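Local structure of protein-tyrosine-phosphatase (Shewanella sp., 2Z72) at residues Glu151-Leu155 with Gly156-Arg160; Asn174-Tyr177 with Asn178-Tyr181. The protein probably removes phosphate from protein tyrosine residues as a cold-active, zinc-containing phosphatase of the calcineurin-like family. All coordinates share one frame; numbering follows the deposited sequence. Where two conformers were deposited one is given.

Contact 1: Glu151-Leu155 with Gly156-Arg160; sequences EQMVL and GGDLR
Glu151-Leu155 lies in the last part of helix 149-156, and Gly156-Arg160 folds back on it, with Asp158 N bonded to Met153 O at 2.8 Å. Gly157 N reaches Val154 O at 3.2 Å, from above the carbonyl plane. One residue earlier, Gly156 N still makes a bond of helical spacing to Gln152 O, at 2.9 Å. Gly157, with a positive phi of 96°, is the first residue to leave the helix.

The turn sets the side chains of Met153 and Asp158 alongside each other, pointing the same way. The CB and CG of Met153 lie along the Asp158 side chain. Met153 has two conformers. In the one described, SD is 3.0 Å from Asp158 OD2, a distance that remains doubtful. Asp158 CG lies anti to the backbone N (chi1 179°), which turns the carboxylate back along the methionine. Arg160 grips this carboxylate side-on. Its NE bonds to Asp158 OD1 at 2.9 Å, and its NH2 bonds to Asp158 OD2 at 2.8 Å. Both oxygens use their syn lone pairs. Two bonds fix the rotation of the carboxylate and pair its charge. On another part of the turn, Leu159 CD2 approaches Val154 O at 4.0 Å.

At the start of the segment, Glu151 OE2 accepts Gly148 N and Asp114 N, and its OE1 accepts Phe116 N. It thus probably helps to hold the loop of the zinc ligand Asp114. The paired bonds and the positive-phi glycine make this helix end a Schellman motif.

Contact 2: Asn174-Tyr177 with Asn178-Tyr181; sequences NRPY and NKLY
Arg175 meets the turn formed by Asn178-Tyr181 with its aliphatic part, CG lying 3.6 Å from Leu180 CD2. The two side chains cross at a slant. CG of Arg175 sits between its backbone N and carbonyl carbon (chi1 64°), and the chain bends again at chi3. CD passes near Lys179 O, and NH1 reaches that oxygen through water. Arg175 NH1 gives a hydrogen bond to this water at 3.0 Å, and the water donates to Lys179 O at 2.8 Å. Arg175 NE bonds to Ile173 O.

Pro176 supplies the first carbonyl of the turn. Its O accepts Lys179 N at 2.8 Å and, weakly, Leu180 N. The ring lies beside the Lys179 side chain, CG near CG. Pro176 CB also meets Asn178 OD1 at 3.4 Å.

Tyr177 O accepts Leu180 N at 3.0 Å. The same oxygen lies near the plane of the Tyr181 ring, at its CD2 edge. The Tyr177 ring receives the edge of Tyr181 on one face. CE2 of Tyr181 stands 3.6 Å from Tyr177 CZ, toward the rim of the ring. The ring planes meet at 60°, an edge-to-face pair. A water joins the two hydroxyls, donating to Tyr181 OH, which also bonds to Asn123 OD1.

The backbone bonds thus set the turn, and the arginine is held by Ile173 O and, through water, by Lys179 O. The edge-to-face pair and the water shared by the hydroxyls fix the two buried tyrosine rings against each other.

Overall arrangement
From the N terminus, contact 1 comes first: it ends helix 149-156 and starts the loop toward helix 166-172. Contact 2 follows that second helix and lies in the loop leading to helix 186-192. Each closes only a short turn of continuous chain. The two are in series and neither nest nor cross, yet they meet in space, with centres about 10 Å apart. Val154 CG1 packs 3.6 Å from Tyr177 CE1, and Leu159 touches Asn178. The end of helix 149-156 and the loop after it thus pack against the turn of contact 2, on the same side of the chain's centre. Leu155 reaches helix 186-192, and Tyr177 and Tyr181 reach helix 122-138. Contact 1 is nearer the zinc ions.

Contact 1: Glu151-Leu155 with Gly156-Arg160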
# COMPACT_ATOMS: atom_id res chain seq x y z
N GLU A 151 -3.24 3.81 -6.19
CA GLU A 151 -3.67 2.52 -6.69
C GLU A 151 -4.98 2.63 -7.46
O GLU A 151 -5.15 2.05 -8.52
CB GLU A 151 -3.79 1.47 -5.58
CG GLU A 151 -2.49 0.93 -5.03
CD GLU A 151 -1.66 1.97 -4.33
OE1 GLU A 151 -0.45 2.04 -4.55
OE2 GLU A 151 -2.27 2.71 -3.50
N GLN A 152 -5.94 3.37 -6.86
CA GLN A 152 -7.23 3.53 -7.50
C GLN A 152 -7.12 4.29 -8.84
O GLN A 152 -7.69 3.90 -9.86
CB GLN A 152 -8.22 4.26 -6.59
CG GLN A 152 -8.53 3.47 -5.31
CD GLN A 152 -9.32 4.27 -4.29
OE1 GLN A 152 -9.28 5.50 -4.28
NE2 GLN A 152 -10.04 3.55 -3.44
N MET A 153 -6.32 5.34 -8.83
CA MET A 153 -6.13 6.13 -10.05
C MET A 153 -5.52 5.29 -11.16
O MET A 153 -6.04 5.20 -12.26
CB MET A 153 -5.25 7.35 -9.76
CG MET A 153 -6.15 8.49 -9.27
SD MET A 153 -5.31 10.07 -9.21
CE MET A 153 -4.25 9.90 -7.79
N VAL A 154 -4.41 4.59 -10.87
CA VAL A 154 -3.74 3.78 -11.87
C VAL A 154 -4.67 2.74 -12.41
O VAL A 154 -4.81 2.55 -13.63
CB VAL A 154 -2.44 3.18 -11.34
CG1 VAL A 154 -1.93 2.08 -12.23
CG2 VAL A 154 -1.39 4.31 -11.17
N LEU A 155 -5.31 1.97 -11.53
CA LEU A 155 -6.12 0.86 -11.99
C LEU A 155 -7.30 1.40 -12.82
O LEU A 155 -7.72 0.72 -13.77
CB LEU A 155 -6.59 -0.03 -10.84
CG LEU A 155 -5.64 -1.16 -10.49
CD1 LEU A 155 -4.22 -0.82 -10.24
CD2 LEU A 155 -6.32 -1.91 -9.31
N GLY A 156 -7.78 2.59 -12.49
CA GLY A 156 -8.89 3.19 -13.20
C GLY A 156 -8.55 4.00 -14.42
O GLY A 156 -9.50 4.48 -15.07
N GLY A 157 -7.28 4.21 -14.72
CA GLY A 157 -6.95 4.98 -15.90
C GLY A 157 -6.67 6.44 -15.70
O GLY A 157 -6.63 7.18 -16.73
N ASP A 158 -6.45 6.88 -14.47
CA ASP A 158 -6.01 8.26 -14.20
C ASP A 158 -4.52 8.21 -14.05
O ASP A 158 -3.98 7.79 -12.99
CB ASP A 158 -6.74 8.78 -12.97
CG ASP A 158 -6.35 10.17 -12.61
OD1 ASP A 158 -5.48 10.73 -13.31
OD2 ASP A 158 -6.90 10.72 -11.65
N LEU A 159 -3.82 8.62 -15.13
CA LEU A 159 -2.40 8.38 -15.25
C LEU A 159 -1.58 9.64 -15.13
O LEU A 159 -0.39 9.70 -15.56
CB LEU A 159 -2.14 7.64 -16.61
CG LEU A 159 -3.01 6.39 -16.77
CD1 LEU A 159 -2.76 5.74 -18.11
CD2 LEU A 159 -2.80 5.39 -15.65
N ARG A 160 -2.15 10.67 -14.52
CA ARG A 160 -1.48 11.97 -14.42
C ARG A 160 -0.13 11.91 -13.73
O ARG A 160 0.69 12.80 -14.00
CB ARG A 160 -2.34 12.99 -13.67
CG ARG A 160 -3.54 13.38 -14.47
CD ARG A 160 -4.45 14.33 -13.70
NE ARG A 160 -5.12 13.53 -12.64
CZ ARG A 160 -5.81 14.07 -11.67
NH1 ARG A 160 -5.94 15.39 -11.58
NH2 ARG A 160 -6.36 13.32 -10.75

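Contact 2: Asn174-Tyr177 with Asn178-Tyr181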
# COMPACT_ATOMS: atom_id res chain seq x y z
N ASN A 174 2.57 -2.35 -25.80
CA ASN A 174 1.47 -1.88 -26.58
C ASN A 174 0.13 -1.89 -25.88
O ASN A 174 -0.89 -2.38 -26.36
CB ASN A 174 1.42 -2.67 -27.93
CG ASN A 174 0.59 -1.96 -28.95
OD1 ASN A 174 0.38 -0.75 -28.93
ND2 ASN A 174 0.13 -2.76 -29.90
N ARG A 175 0.13 -1.31 -24.68
CA ARG A 175 -1.10 -1.11 -23.94
C ARG A 175 -0.88 0.01 -22.95
O ARG A 175 0.26 0.23 -22.52
CB ARG A 175 -1.60 -2.36 -23.32
CG ARG A 175 -0.67 -2.88 -22.30
CD ARG A 175 -1.03 -4.36 -22.11
NE ARG A 175 -0.45 -5.22 -23.14
CZ ARG A 175 -0.46 -6.55 -23.13
NH1 ARG A 175 -1.05 -7.19 -22.12
NH2 ARG A 175 0.11 -7.23 -24.11
N PRO A 176 -1.97 0.68 -22.62
CA PRO A 176 -1.84 1.81 -21.70
C PRO A 176 -1.52 1.36 -20.29
O PRO A 176 -1.69 0.19 -19.90
CB PRO A 176 -3.18 2.52 -21.75
CG PRO A 176 -4.13 1.49 -22.18
CD PRO A 176 -3.38 0.55 -23.09
N TYR A 177 -1.00 2.26 -19.44
CA TYR A 177 -0.43 1.87 -18.18
C TYR A 177 -1.44 1.19 -17.26
O TYR A 177 -1.10 0.25 -16.56
CB TYR A 177 0.13 3.10 -17.48
CG TYR A 177 0.97 2.87 -16.27
CD1 TYR A 177 0.43 3.10 -14.99
CD2 TYR A 177 2.30 2.48 -16.30
CE1 TYR A 177 1.19 2.89 -13.85
CE2 TYR A 177 3.05 2.30 -15.19
CZ TYR A 177 2.49 2.51 -13.94
OH TYR A 177 3.20 2.38 -12.80
N ASN A 178 -2.68 1.63 -17.28
CA ASN A 178 -3.72 0.94 -16.50
C ASN A 178 -3.86 -0.50 -16.90
O ASN A 178 -4.20 -1.35 -16.05
CB ASN A 178 -5.02 1.72 -16.60
CG ASN A 178 -5.51 1.95 -17.99
OD1 ASN A 178 -4.77 2.61 -18.75
ND2 ASN A 178 -6.69 1.50 -18.38
N LYS A 179 -3.67 -0.82 -18.15
CA LYS A 179 -3.80 -2.20 -18.64
C LYS A 179 -2.57 -3.02 -18.37
O LYS A 179 -2.54 -4.25 -18.57
CB LYS A 179 -4.21 -2.17 -20.09
CG LYS A 179 -5.58 -1.63 -20.31
CD LYS A 179 -6.65 -2.54 -19.71
CE LYS A 179 -8.03 -2.03 -20.18
NZ LYS A 179 -9.08 -2.55 -19.26
N LEU A 180 -1.48 -2.44 -17.88
CA LEU A 180 -0.37 -3.20 -17.37
C LEU A 180 -0.63 -3.72 -15.97
O LEU A 180 0.15 -4.52 -15.47
CB LEU A 180 0.91 -2.35 -17.41
CG LEU A 180 1.40 -1.91 -18.78
CD1 LEU A 180 2.64 -1.04 -18.67
CD2 LEU A 180 1.73 -3.14 -19.63
N TYR A 181 -1.73 -3.30 -15.39
CA TYR A 181 -2.14 -3.69 -14.02
C TYR A 181 -3.61 -4.08 -13.97
O TYR A 181 -4.26 -3.97 -12.93
CB TYR A 181 -1.86 -2.54 -13.00
CG TYR A 181 -0.36 -2.23 -12.99
CD1 TYR A 181 0.51 -3.06 -12.31
CD2 TYR A 181 0.19 -1.19 -13.69
CE1 TYR A 181 1.88 -2.84 -12.32
CE2 TYR A 181 1.52 -0.94 -13.72
CZ TYR A 181 2.38 -1.75 -13.02
OH TYR A 181 3.73 -1.49 -13.03
O HOH W 1 -3.29 -6.27 -20.40
O HOH W 2 -0.52 -6.49 -19.81
O HOH W 3 5.27 0.80 -13.04